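Local coordinates for protein bacteriorhodopsin (Nanosalina sp., PDB 6EYU) that pumps protons inward across the membrane, probably powered by light absorbed by its bound retinal, at residues A160-I165 against M221-K226; Q42-I47 against A92-D97; L86-T91 against Q214-L219. All blocks are in the same frame, centred on the assembly; numbering follows the deposited sequence.

Interaction 1. Residues A160-I165 against M221-K226; sequences ARAYKI and MYLIHK. With MUN ([(2~{S})-2,3-bis(oxidanyl)propyl] (~{E})-undec-2-enoate), chain L; MUN ([(2~{S})-2,3-bis(oxidanyl)propyl] (~{E})-undec-2-enoate), chain T.
Lys-226 N binds Tyr-222 O at 2.7 Å, the shortest polar bond in the helical turn that presses Leu-223 against Ala-162; no hydrogen bond crosses between the two segments. Leu-223 carries the contact. Its CB faces the methyl of Ala-162, CB to CB 4.1 Å, and its CD2 meets CG2 of Ile-165 at 3.7 Å. Ile-165 offers that branch because its first torsion (chi1 -77°) sets CG2 anti to the backbone N and CG1 beside it. With Ala-162 central, the nearly antiparallel segments, at 161°, bring their axes within 9.0 Å. CD1 of Leu-223 faces the glycerol of the MUN lipid of chain L. Tyr-222 stands between two lipids: its CB is 3.3 Å from the ester oxygen OAB of the chain L lipid, while its OH lies 3.5 Å from CAE of the MUN lipid of chain T, whose CAI sits at the ring edge. A serine in place of Tyr-222 would probably leave the chain T glycerol without its ring contacts and thin the cover over the chain L ester. Farther along lies a long, weak ion pair, Arg-161 to Glu-230; between the segments themselves the union is apolar, its outer face receiving lipid polar ends.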
loop_
_atom_site.group_PDB
_atom_site.type_symbol
_atom_site.label_atom_id
_atom_site.label_comp_id
_atom_site.label_asym_id
_atom_site.label_seq_id
_atom_site.Cartn_x
_atom_site.Cartn_y
_atom_site.Cartn_z
ATOM N N ALA A 160 -21.172 -7.510 -21.884
ATOM C CA ALA A 160 -21.167 -8.782 -21.171
ATOM C C ALA A 160 -20.240 -9.779 -21.860
ATOM O O ALA A 160 -19.488 -10.498 -21.201
ATOM C CB ALA A 160 -22.578 -9.345 -21.086
ATOM N N ARG A 161 -20.289 -9.807 -23.187
ATOM C CA ARG A 161 -19.420 -10.680 -23.966
ATOM C C ARG A 161 -17.960 -10.272 -23.799
ATOM O O ARG A 161 -17.089 -11.117 -23.594
ATOM C CB ARG A 161 -19.806 -10.634 -25.447
ATOM C CG ARG A 161 -20.123 -11.995 -26.045
ATOM C CD ARG A 161 -20.099 -11.958 -27.564
ATOM N NE ARG A 161 -20.559 -10.677 -28.092
ATOM C CZ ARG A 161 -21.833 -10.301 -28.133
ATOM N NH1 ARG A 161 -22.778 -11.097 -27.652
ATOM N NH2 ARG A 161 -22.158 -9.111 -28.619
ATOM N N ALA A 162 -17.706 -8.969 -23.858
ATOM C CA ALA A 162 -16.364 -8.440 -23.639
ATOM C C ALA A 162 -15.775 -8.993 -22.347
ATOM O O ALA A 162 -14.675 -9.546 -22.342
ATOM C CB ALA A 162 -16.399 -6.920 -23.597
ATOM N N TYR A 163 -16.515 -8.845 -21.252
ATOM C CA TYR A 163 -16.026 -9.254 -19.940
ATOM C C TYR A 163 -15.683 -10.740 -19.934
ATOM O O TYR A 163 -14.601 -11.135 -19.499
ATOM C CB TYR A 163 -17.072 -8.957 -18.864
ATOM C CG TYR A 163 -16.757 -9.584 -17.525
ATOM C CD1 TYR A 163 -15.812 -9.015 -16.680
ATOM C CD2 TYR A 163 -17.248 -10.842 -17.199
ATOM C CE1 TYR A 163 -15.405 -9.657 -15.526
ATOM C CE2 TYR A 163 -16.851 -11.489 -16.045
ATOM C CZ TYR A 163 -15.933 -10.889 -15.209
ATOM O OH TYR A 163 -15.554 -11.517 -14.045
ATOM N N LYS A 164 -16.603 -11.558 -20.437
ATOM C CA LYS A 164 -16.473 -13.007 -20.336
ATOM C C LYS A 164 -15.266 -13.501 -21.128
ATOM O O LYS A 164 -14.551 -14.402 -20.688
ATOM C CB LYS A 164 -17.743 -13.693 -20.844
ATOM C CG LYS A 164 -18.928 -13.578 -19.898
ATOM C CD LYS A 164 -19.923 -14.708 -20.109
ATOM C CE LYS A 164 -21.026 -14.307 -21.076
ATOM N NZ LYS A 164 -22.273 -13.902 -20.370
ATOM N N ILE A 165 -15.021 -12.882 -22.278
ATOM C CA ILE A 165 -13.819 -13.162 -23.054
ATOM C C ILE A 165 -12.570 -12.849 -22.239
ATOM O O ILE A 165 -11.720 -13.715 -22.029
ATOM C CB ILE A 165 -13.781 -12.337 -24.354
ATOM C CG1 ILE A 165 -14.727 -12.941 -25.394
ATOM C CG2 ILE A 165 -12.364 -12.280 -24.904
ATOM C CD1 ILE A 165 -15.287 -11.929 -26.369
ATOM N N MET A 221 -9.265 -2.707 -23.994
ATOM C CA MET A 221 -9.778 -1.397 -24.374
ATOM C C MET A 221 -10.477 -1.470 -25.727
ATOM O O MET A 221 -11.488 -0.801 -25.948
ATOM C CB MET A 221 -8.637 -0.379 -24.429
ATOM C CG MET A 221 -8.103 0.018 -23.063
ATOM S SD MET A 221 -7.196 1.574 -23.091
ATOM C CE MET A 221 -5.549 1.010 -22.670
ATOM N N TYR A 222 -10.027 -2.394 -26.569
ATOM C CA TYR A 222 -10.638 -2.596 -27.879
ATOM C C TYR A 222 -11.947 -3.374 -27.762
ATOM O O TYR A 222 -12.913 -3.085 -28.469
ATOM C CB TYR A 222 -9.671 -3.328 -28.811
ATOM C CG TYR A 222 -8.771 -2.407 -29.606
ATOM C CD1 TYR A 222 -9.242 -1.744 -30.731
ATOM C CD2 TYR A 222 -7.452 -2.194 -29.225
ATOM C CE1 TYR A 222 -8.424 -0.898 -31.457
ATOM C CE2 TYR A 222 -6.629 -1.347 -29.942
ATOM C CZ TYR A 222 -7.119 -0.704 -31.058
ATOM O OH TYR A 222 -6.301 0.136 -31.779
ATOM N N LEU A 223 -11.998 -4.312 -26.820
ATOM C CA LEU A 223 -13.200 -5.113 -26.604
ATOM C C LEU A 223 -14.343 -4.242 -26.090
ATOM O O LEU A 223 -15.481 -4.368 -26.542
ATOM C CB LEU A 223 -12.918 -6.240 -25.606
ATOM C CG LEU A 223 -12.964 -7.660 -26.176
ATOM C CD1 LEU A 223 -12.324 -7.710 -27.554
ATOM C CD2 LEU A 223 -12.282 -8.637 -25.229
ATOM N N ILE A 224 -14.051 -3.427 -25.081
ATOM C CA ILE A 224 -14.992 -2.417 -24.609
ATOM C C ILE A 224 -15.426 -1.515 -25.759
ATOM O O ILE A 224 -16.617 -1.365 -26.031
ATOM C CB ILE A 224 -14.360 -1.543 -23.511
ATOM C CG1 ILE A 224 -14.310 -2.308 -22.188
ATOM C CG2 ILE A 224 -15.140 -0.247 -23.348
ATOM C CD1 ILE A 224 -13.373 -1.699 -21.167
ATOM N N HIS A 225 -14.450 -0.877 -26.394
ATOM C CA HIS A 225 -14.701 -0.042 -27.561
ATOM C C HIS A 225 -15.676 -0.722 -28.518
ATOM O O HIS A 225 -16.757 -0.202 -28.790
ATOM C CB HIS A 225 -13.384 0.251 -28.280
ATOM C CG HIS A 225 -13.553 0.959 -29.586
ATOM N ND1 HIS A 225 -14.085 2.227 -29.678
ATOM C CD2 HIS A 225 -13.156 0.627 -30.837
ATOM C CE1 HIS A 225 -14.048 2.627 -30.937
ATOM N NE2 HIS A 225 -13.490 1.674 -31.660
ATOM N N LYS A 226 -15.242 -1.838 -29.098
ATOM C CA LYS A 226 -16.086 -2.612 -30.001
ATOM C C LYS A 226 -17.486 -2.777 -29.419
ATOM O O LYS A 226 -18.483 -2.595 -30.117
ATOM C CB LYS A 226 -15.466 -3.986 -30.255
ATOM C CG LYS A 226 -14.961 -4.184 -31.675
HETATM C CAR MUN L . 4.124 -3.595 -28.121
HETATM C CAQ MUN L . 2.842 -3.942 -28.879
HETATM C CAP MUN L . 2.232 -5.215 -28.291
HETATM C CAO MUN L . 1.352 -5.892 -29.343
HETATM C CAN MUN L . 0.022 -6.297 -28.710
HETATM C CAM MUN L . -1.120 -5.562 -29.414
HETATM C CAK MUN L . -2.107 -6.581 -29.984
HETATM C CAH MUN L . -3.283 -6.736 -29.018
HETATM C CAF MUN L . -4.539 -7.147 -29.791
HETATM C CAC MUN L . -5.654 -6.099 -29.830
HETATM C CAA MUN L . -6.945 -6.547 -30.521
HETATM O OAD MUN L . -6.926 -7.426 -31.382
HETATM O OAB MUN L . -8.036 -5.782 -30.246
HETATM C CAE MUN L . -8.933 -5.813 -31.360
HETATM C CAG MUN L . -10.115 -6.730 -31.041
HETATM O OAJ MUN L . -10.366 -6.713 -29.633
HETATM C CAI MUN L . -11.357 -6.238 -31.787
HETATM O OAL MUN L . -11.487 -4.826 -31.616
HETATM C CAN MUN T . 2.211 -0.804 -35.875
HETATM C CAM MUN T . 0.866 -1.525 -35.774
HETATM C CAK MUN T . -0.256 -0.574 -36.199
HETATM C CAH MUN T . -1.598 -1.308 -36.141
HETATM C CAF MUN T . -2.741 -0.295 -36.260
HETATM C CAC MUN T . -4.134 -0.898 -36.472
HETATM C CAA MUN T . -5.314 0.011 -36.114
HETATM O OAD MUN T . -5.136 1.205 -35.863
HETATM O OAB MUN T . -6.541 -0.535 -36.336
HETATM C CAE MUN T . -7.280 -0.586 -35.112
HETATM C CAG MUN T . -8.429 0.423 -35.163
HETATM O OAJ MUN T . -8.444 1.066 -36.441
HETATM C CAI MUN T . -9.758 -0.303 -34.942
HETATM O OAL MUN T . -10.840 0.565 -35.290
#

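Interaction 2. Residues Q42-I47 against A92-D97. With MUN ([(2~{S})-2,3-bis(oxidanyl)propyl] (~{E})-undec-2-enoate), chain B; MUN ([(2~{S})-2,3-bis(oxidanyl)propyl] (~{E})-undec-2-enoate), chain O.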
loop_
_atom_site.group_PDB
_atom_site.type_symbol
_atom_site.label_atom_id
_atom_site.label_comp_id
_atom_site.label_asym_id
_atom_site.label_seq_id
_atom_site.Cartn_x
_atom_site.Cartn_y
_atom_site.Cartn_z
ATOM N N GLN A 42 -10.968 7.059 -19.652
ATOM C CA GLN A 42 -9.542 7.319 -19.498
ATOM C C GLN A 42 -8.939 6.407 -18.435
ATOM O O GLN A 42 -7.759 6.063 -18.496
ATOM C CB GLN A 42 -9.313 8.784 -19.119
ATOM C CG GLN A 42 -7.863 9.231 -19.206
ATOM C CD GLN A 42 -7.283 9.063 -20.598
ATOM O OE1 GLN A 42 -7.924 9.398 -21.593
ATOM N NE2 GLN A 42 -6.046 8.587 -20.668
ATOM N N LYS A 43 -9.763 5.999 -17.475
ATOM C CA LYS A 43 -9.278 5.246 -16.323
ATOM C C LYS A 43 -8.640 3.935 -16.767
ATOM O O LYS A 43 -7.628 3.508 -16.212
ATOM C CB LYS A 43 -10.423 4.965 -15.346
ATOM C CG LYS A 43 -11.603 4.230 -15.961
ATOM C CD LYS A 43 -12.466 3.577 -14.892
ATOM C CE LYS A 43 -13.720 4.389 -14.613
ATOM N NZ LYS A 43 -14.935 3.765 -15.209
ATOM N N PHE A 44 -9.190 3.342 -17.822
ATOM C CA PHE A 44 -8.681 2.076 -18.336
ATOM C C PHE A 44 -7.270 2.248 -18.891
ATOM O O PHE A 44 -6.375 1.460 -18.583
ATOM C CB PHE A 44 -9.610 1.532 -19.424
ATOM C CG PHE A 44 -10.885 0.945 -18.890
ATOM C CD1 PHE A 44 -10.863 -0.243 -18.178
ATOM C CD2 PHE A 44 -12.060 1.677 -18.920
ATOM C CE1 PHE A 44 -12.011 -0.736 -17.587
ATOM C CE2 PHE A 44 -13.214 1.187 -18.338
ATOM C CZ PHE A 44 -13.191 -0.026 -17.679
ATOM N N GLY A 45 -7.046 3.365 -19.574
ATOM C CA GLY A 45 -5.703 3.753 -19.991
ATOM C C GLY A 45 -4.760 3.922 -18.816
ATOM O O GLY A 45 -3.632 3.431 -18.840
ATOM N N ILE A 46 -5.195 4.682 -17.814
ATOM C CA ILE A 46 -4.388 4.892 -16.616
ATOM C C ILE A 46 -3.921 3.553 -16.059
ATOM O O ILE A 46 -2.727 3.336 -15.853
ATOM C CB ILE A 46 -5.182 5.625 -15.518
ATOM C CG1 ILE A 46 -5.781 6.922 -16.064
ATOM C CG2 ILE A 46 -4.284 5.919 -14.326
ATOM C CD1 ILE A 46 -4.772 7.823 -16.743
ATOM N N ILE A 47 -4.872 2.653 -15.836
ATOM C CA ILE A 47 -4.613 1.431 -15.089
ATOM C C ILE A 47 -3.657 0.524 -15.856
ATOM O O ILE A 47 -2.712 -0.021 -15.285
ATOM C CB ILE A 47 -5.918 0.663 -14.811
ATOM C CG1 ILE A 47 -6.727 1.374 -13.725
ATOM C CG2 ILE A 47 -5.614 -0.768 -14.392
ATOM C CD1 ILE A 47 -8.214 1.106 -13.798
ATOM N N ALA A 92 -16.317 -5.150 -16.108
ATOM C CA ALA A 92 -17.594 -5.738 -15.725
ATOM C C ALA A 92 -18.549 -4.661 -15.219
ATOM O O ALA A 92 -19.742 -4.687 -15.521
ATOM C CB ALA A 92 -17.385 -6.802 -14.658
ATOM N N PHE A 93 -18.023 -3.736 -14.423
ATOM C CA PHE A 93 -18.844 -2.693 -13.818
ATOM C C PHE A 93 -19.333 -1.716 -14.879
ATOM O O PHE A 93 -20.287 -0.969 -14.656
ATOM C CB PHE A 93 -18.047 -1.946 -12.748
ATOM C CG PHE A 93 -17.882 -2.717 -11.471
ATOM C CD1 PHE A 93 -18.359 -4.012 -11.366
ATOM C CD2 PHE A 93 -17.273 -2.140 -10.371
ATOM C CE1 PHE A 93 -18.223 -4.723 -10.189
ATOM C CE2 PHE A 93 -17.133 -2.845 -9.189
ATOM C CZ PHE A 93 -17.611 -4.137 -9.098
ATOM N N HIS A 94 -18.682 -1.732 -16.036
ATOM C CA HIS A 94 -18.731 -0.603 -16.954
ATOM C C HIS A 94 -20.159 -0.344 -17.423
ATOM O O HIS A 94 -20.574 0.806 -17.568
ATOM C CB HIS A 94 -17.825 -0.857 -18.158
ATOM C CG HIS A 94 -17.771 0.285 -19.122
ATOM N ND1 HIS A 94 -17.400 1.558 -18.745
ATOM C CD2 HIS A 94 -18.138 0.372 -20.422
ATOM C CE1 HIS A 94 -17.482 2.365 -19.787
ATOM N NE2 HIS A 94 -17.927 1.670 -20.819
ATOM N N GLY A 95 -20.905 -1.416 -17.668
ATOM C CA GLY A 95 -22.244 -1.297 -18.234
ATOM C C GLY A 95 -23.330 -1.533 -17.202
ATOM O O GLY A 95 -24.519 -1.434 -17.508
ATOM N N ALA A 96 -22.926 -1.881 -15.984
ATOM C CA ALA A 96 -23.817 -2.573 -15.058
ATOM C C ALA A 96 -24.497 -1.607 -14.092
ATOM O O ALA A 96 -23.969 -0.535 -13.790
ATOM C CB ALA A 96 -23.053 -3.639 -14.288
ATOM N N ASP A 97 -25.603 -2.061 -13.510
ATOM C CA ASP A 97 -26.390 -1.248 -12.589
ATOM C C ASP A 97 -25.749 -1.219 -11.205
ATOM O O ASP A 97 -25.661 -0.165 -10.575
ATOM C CB ASP A 97 -27.812 -1.807 -12.486
ATOM C CG ASP A 97 -28.702 -0.976 -11.584
ATOM O OD1 ASP A 97 -28.165 -0.169 -10.797
ATOM O OD2 ASP A 97 -29.933 -1.186 -11.608
HETATM C CAR MUN B . 1.858 10.801 -16.968
HETATM C CAQ MUN B . 1.199 9.749 -16.073
HETATM C CAP MUN B . -0.228 9.500 -16.557
HETATM C CAO MUN B . -0.823 10.814 -17.066
HETATM C CAN MUN B . -2.348 10.725 -17.032
HETATM C CAM MUN B . -2.903 10.991 -18.431
HETATM C CAK MUN B . -4.371 11.401 -18.319
HETATM C CAH MUN B . -4.594 12.708 -19.079
HETATM C CAF MUN B . -6.054 12.793 -19.523
HETATM C CAC MUN B . -6.851 13.953 -18.923
HETATM C CAA MUN B . -8.361 13.727 -18.824
HETATM O OAD MUN B . -8.881 12.740 -19.342
HETATM O OAB MUN B . -9.067 14.802 -18.384
HETATM C CAE MUN B . -9.996 15.200 -19.396
HETATM C CAG MUN B . -9.369 16.291 -20.267
HETATM O OAJ MUN B . -8.101 15.843 -20.753
HETATM C CAI MUN B . -10.292 16.592 -21.449
HETATM O OAL MUN B . -11.649 16.616 -21.001
HETATM C CAR MUN O . 1.050 1.683 -7.221
HETATM C CAQ MUN O . 1.390 2.396 -8.530
HETATM C CAP MUN O . 0.099 2.892 -9.179
HETATM C CAO MUN O . -0.999 1.849 -8.972
HETATM C CAN MUN O . -2.355 2.551 -8.934
HETATM C CAM MUN O . -2.268 3.850 -9.735
HETATM C CAK MUN O . -3.435 3.902 -10.718
HETATM C CAH MUN O . -4.710 3.491 -9.985
HETATM C CAF MUN O . -5.877 4.359 -10.457
HETATM C CAC MUN O . -7.164 3.590 -10.758
HETATM C CAA MUN O . -8.326 4.433 -11.284
HETATM O OAD MUN O . -8.132 5.541 -11.782
HETATM O OAB MUN O . -9.551 3.855 -11.167
HETATM C CAE MUN O . -10.301 4.548 -10.168
HETATM C CAG MUN O . -11.573 5.118 -10.796
HETATM O OAJ MUN O . -12.508 4.061 -11.024
HETATM C CAI MUN O . -12.189 6.150 -9.848
HETATM O OAL MUN O . -13.517 6.457 -10.278
#
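Phe-44 points the edge of its ring at the face of His-94 in an offset edge-to-face pair, with planes at 84° and centroids 6.0 Å apart. The nearest atoms, Phe-44 CE2 and His-94 ND1, are 4.2 Å apart, the nitrogen near the phenyl plane. His-94 reaches across because its CG is anti to the backbone N (chi1 -177°), carrying the imidazole out from the type I turn Phe-93 to Ala-96, where helix 72-93 gives way to the loop. The better-packed part is the Phe-44 side: this ring is buried and also packs on Leu-90 and Thr-91. His-94 rests on Pro-41 and Leu-159 and makes a weak NE2 hydrogen bond to Glu-228. Looser is the other side, where Lys-43 NZ stays 4.8 Å from His-94 ND1, and the lysine's CE lies 3.8 Å from OAJ of the MUN lipid of chain O. Away from the rings, Gln-42 CG approaches OAD of the MUN lipid of chain B at 3.7 Å. Asp-102 of the second subunit packs on Gln-42 and Lys-43. With two rings as the whole direct junction, weak aromatic attraction rather than a hydrogen bond ties the turn to helix 42-63.

Interaction 3. Residues L86-T91 against Q214-L219; sequences LALGLT and QVYGFL. With MUN ([(2~{S})-2,3-bis(oxidanyl)propyl] (~{E})-undec-2-enoate), chain L; MUN ([(2~{S})-2,3-bis(oxidanyl)propyl] (~{E})-undec-2-enoate), chain M.
Tyr-216 bridges the two helices with its phenol end, which abuts the backbone turn at Ala-87 and Leu-88. The one apolar pair is ring atom CE2 of Tyr-216 with Ala-87 CB, 4.3 Å apart. The hydroxyl adds van der Waals contacts, Tyr-216 OH lying 3.6 Å from Ala-87 CB and 3.8 Å from Leu-88 CB. A first torsion that sets the ring anti to the backbone N (chi1 163°) extends it across the gap between helices. Among polar contacts, Tyr-216 OH comes within 3.3 Å of Leu-88 N, but the angle is too poor for a hydrogen bond; its partner is Ile-84 O, one turn before Leu-88 on helix 72-93. Within that helix, Ala-87 O accepts Thr-91 N, at 2.8 Å, and Thr-91 OG1 from opposite faces of its plane, the hydroxyl standing 41° out of it. Thr-91 OG1 also hydrogen-bonds Asp-220 OD1. Lipid contacts lie on the outer flanks: Phe-218 CD2 meets CAM of the MUN lipid of chain L at 3.4 Å, and Leu-86 CD2 meets OAB of the MUN lipid of chain M at 3.6 Å. The hydroxyls of Tyr-216 and Thr-91 thus each link helix 72-93 to helix 198-230 through a hydrogen bond.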
loop_
_atom_site.group_PDB
_atom_site.type_symbol
_atom_site.label_atom_id
_atom_site.label_comp_id
_atom_site.label_asym_id
_atom_site.label_seq_id
_atom_site.Cartn_x
_atom_site.Cartn_y
_atom_site.Cartn_z
ATOM N N LEU A 86 -8.348 -5.044 -11.278
ATOM C CA LEU A 86 -9.091 -3.789 -11.250
ATOM C C LEU A 86 -9.713 -3.515 -12.615
ATOM O O LEU A 86 -10.893 -3.181 -12.715
ATOM C CB LEU A 86 -8.172 -2.629 -10.860
ATOM C CG LEU A 86 -8.883 -1.292 -10.647
ATOM C CD1 LEU A 86 -9.985 -1.435 -9.608
ATOM C CD2 LEU A 86 -7.895 -0.211 -10.238
ATOM N N ALA A 87 -8.911 -3.672 -13.662
ATOM C CA ALA A 87 -9.376 -3.457 -15.026
ATOM C C ALA A 87 -10.520 -4.411 -15.358
ATOM O O ALA A 87 -11.551 -3.997 -15.887
ATOM C CB ALA A 87 -8.228 -3.651 -16.006
ATOM N N LEU A 88 -10.286 -5.700 -15.138
ATOM C CA LEU A 88 -11.324 -6.711 -15.309
ATOM C C LEU A 88 -12.591 -6.304 -14.563
ATOM O O LEU A 88 -13.673 -6.242 -15.146
ATOM C CB LEU A 88 -10.828 -8.063 -14.791
ATOM C CG LEU A 88 -11.387 -9.315 -15.471
ATOM C CD1 LEU A 88 -11.855 -9.015 -16.887
ATOM C CD2 LEU A 88 -10.339 -10.418 -15.473
ATOM N N GLY A 89 -12.442 -6.008 -13.276
ATOM C CA GLY A 89 -13.575 -5.630 -12.440
ATOM C C GLY A 89 -14.322 -4.436 -13.000
ATOM O O GLY A 89 -15.551 -4.441 -13.077
ATOM N N LEU A 90 -13.576 -3.414 -13.403
ATOM C CA LEU A 90 -14.170 -2.171 -13.876
ATOM C C LEU A 90 -14.837 -2.373 -15.229
ATOM O O LEU A 90 -15.916 -1.840 -15.488
ATOM C CB LEU A 90 -13.101 -1.083 -13.978
ATOM C CG LEU A 90 -12.616 -0.580 -12.621
ATOM C CD1 LEU A 90 -11.710 0.632 -12.774
ATOM C CD2 LEU A 90 -13.811 -0.258 -11.738
ATOM N N THR A 91 -14.214 -3.192 -16.069
ATOM C CA THR A 91 -14.842 -3.643 -17.303
ATOM C C THR A 91 -16.237 -4.190 -17.023
ATOM O O THR A 91 -17.212 -3.783 -17.654
ATOM C CB THR A 91 -14.006 -4.742 -17.982
ATOM O OG1 THR A 91 -12.655 -4.293 -18.141
ATOM C CG2 THR A 91 -14.587 -5.090 -19.341
ATOM N N GLN A 214 0.975 -6.353 -21.644
ATOM C CA GLN A 214 1.089 -5.624 -22.904
ATOM C C GLN A 214 -0.096 -5.931 -23.814
ATOM O O GLN A 214 -0.839 -5.032 -24.208
ATOM C CB GLN A 214 2.397 -5.983 -23.614
ATOM C CG GLN A 214 3.574 -5.103 -23.226
ATOM C CD GLN A 214 4.536 -5.798 -22.282
ATOM O OE1 GLN A 214 5.747 -5.796 -22.500
ATOM N NE2 GLN A 214 4.002 -6.371 -21.210
ATOM N N VAL A 215 -0.301 -7.214 -24.095
ATOM C CA VAL A 215 -1.385 -7.645 -24.971
ATOM C C VAL A 215 -2.741 -7.340 -24.343
ATOM O O VAL A 215 -3.675 -6.926 -25.029
ATOM C CB VAL A 215 -1.301 -9.156 -25.258
ATOM C CG1 VAL A 215 -2.516 -9.615 -26.051
ATOM C CG2 VAL A 215 -0.015 -9.483 -26.002
ATOM N N TYR A 216 -2.834 -7.528 -23.030
ATOM C CA TYR A 216 -4.119 -7.511 -22.341
ATOM C C TYR A 216 -4.699 -6.101 -22.322
ATOM O O TYR A 216 -5.904 -5.913 -22.493
ATOM C CB TYR A 216 -3.955 -8.025 -20.909
ATOM C CG TYR A 216 -5.101 -7.668 -19.990
ATOM C CD1 TYR A 216 -6.347 -8.262 -20.147
ATOM C CD2 TYR A 216 -4.884 -6.906 -18.849
ATOM C CE1 TYR A 216 -7.369 -8.032 -19.246
ATOM C CE2 TYR A 216 -5.898 -6.671 -17.941
ATOM C CZ TYR A 216 -7.140 -7.233 -18.146
ATOM O OH TYR A 216 -8.159 -6.987 -17.255
ATOM N N GLY A 217 -3.826 -5.110 -22.172
ATOM C CA GLY A 217 -4.248 -3.715 -22.140
ATOM C C GLY A 217 -4.955 -3.303 -23.416
ATOM O O GLY A 217 -5.998 -2.650 -23.376
ATOM N N PHE A 218 -4.376 -3.671 -24.554
ATOM C CA PHE A 218 -5.015 -3.447 -25.846
ATOM C C PHE A 218 -6.317 -4.234 -25.939
ATOM O O PHE A 218 -7.389 -3.661 -26.137
ATOM C CB PHE A 218 -4.076 -3.861 -26.981
ATOM C CG PHE A 218 -2.899 -2.946 -27.156
ATOM C CD1 PHE A 218 -3.081 -1.632 -27.552
ATOM C CD2 PHE A 218 -1.625 -3.364 -26.808
ATOM C CE1 PHE A 218 -2.009 -0.767 -27.653
ATOM C CE2 PHE A 218 -0.548 -2.502 -26.901
ATOM C CZ PHE A 218 -0.740 -1.201 -27.324
ATOM N N LEU A 219 -6.232 -5.529 -25.650
ATOM C CA LEU A 219 -7.379 -6.423 -25.755
ATOM C C LEU A 219 -8.571 -5.857 -24.988
ATOM O O LEU A 219 -9.697 -5.857 -25.484
ATOM C CB LEU A 219 -7.014 -7.802 -25.204
ATOM C CG LEU A 219 -7.721 -9.011 -25.825
ATOM C CD1 LEU A 219 -8.517 -9.756 -24.765
ATOM C CD2 LEU A 219 -8.616 -8.594 -26.981
HETATM C CAR MUN L . 4.124 -3.595 -28.121
HETATM C CAQ MUN L . 2.842 -3.942 -28.879
HETATM C CAP MUN L . 2.232 -5.215 -28.291
HETATM C CAO MUN L . 1.352 -5.892 -29.343
HETATM C CAN MUN L . 0.022 -6.297 -28.710
HETATM C CAM MUN L . -1.120 -5.562 -29.414
HETATM C CAK MUN L . -2.107 -6.581 -29.984
HETATM C CAH MUN L . -3.283 -6.736 -29.018
HETATM C CAF MUN L . -4.539 -7.147 -29.791
HETATM C CAC MUN L . -5.654 -6.099 -29.830
HETATM C CAA MUN L . -6.945 -6.547 -30.521
HETATM O OAD MUN L . -6.926 -7.426 -31.382
HETATM O OAB MUN L . -8.036 -5.782 -30.246
HETATM C CAE MUN L . -8.933 -5.813 -31.360
HETATM C CAG MUN L . -10.115 -6.730 -31.041
HETATM O OAJ MUN L . -10.366 -6.713 -29.633
HETATM C CAI MUN L . -11.357 -6.238 -31.787
HETATM O OAL MUN L . -11.487 -4.826 -31.616
HETATM C CAN MUN M . -2.380 -2.970 -4.297
HETATM C CAM MUN M . -2.570 -2.151 -5.575
HETATM C CAK MUN M . -3.747 -1.188 -5.397
HETATM C CAH MUN M . -3.342 0.196 -5.908
HETATM C CAF MUN M . -4.550 1.141 -5.934
HETATM C CAC MUN M . -5.835 0.610 -6.580
HETATM C CAA MUN M . -7.105 1.405 -6.255
HETATM O OAD MUN M . -7.040 2.470 -5.637
HETATM O OAB MUN M . -8.242 0.944 -6.846
HETATM C CAE MUN M . -9.359 1.187 -5.985
HETATM C CAG MUN M . -10.385 2.065 -6.706
HETATM O OAJ MUN M . -9.995 2.233 -8.071
HETATM C CAI MUN M . -11.761 1.396 -6.647
HETATM O OAL MUN M . -12.770 2.347 -6.996
#

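Overall arrangement
The three contacts gather on one side of the chain's centre, interaction 3 being 9 Å, centre to centre, from both interactions 1 and 2, which stand 11 Å apart. Phe-44 joins all three: its CZ meets Ile-224 CD1 of interaction 1 at 3.9 Å, and its CE1 lies 3.6 Å from Thr-91 N of interaction 3. Tyr-163 packs its CD1 on Ala-92 CB at 3.4 Å, tying helix 157-183 to helix 72-93. Helix 198-230 serves interactions 1 and 3, which share the MUN lipid of chain L along its outer face. Interaction 3 reaches deepest into the seven-helix retinal protein, the side chain of Tyr-216 lying about 8 Å from the retinal.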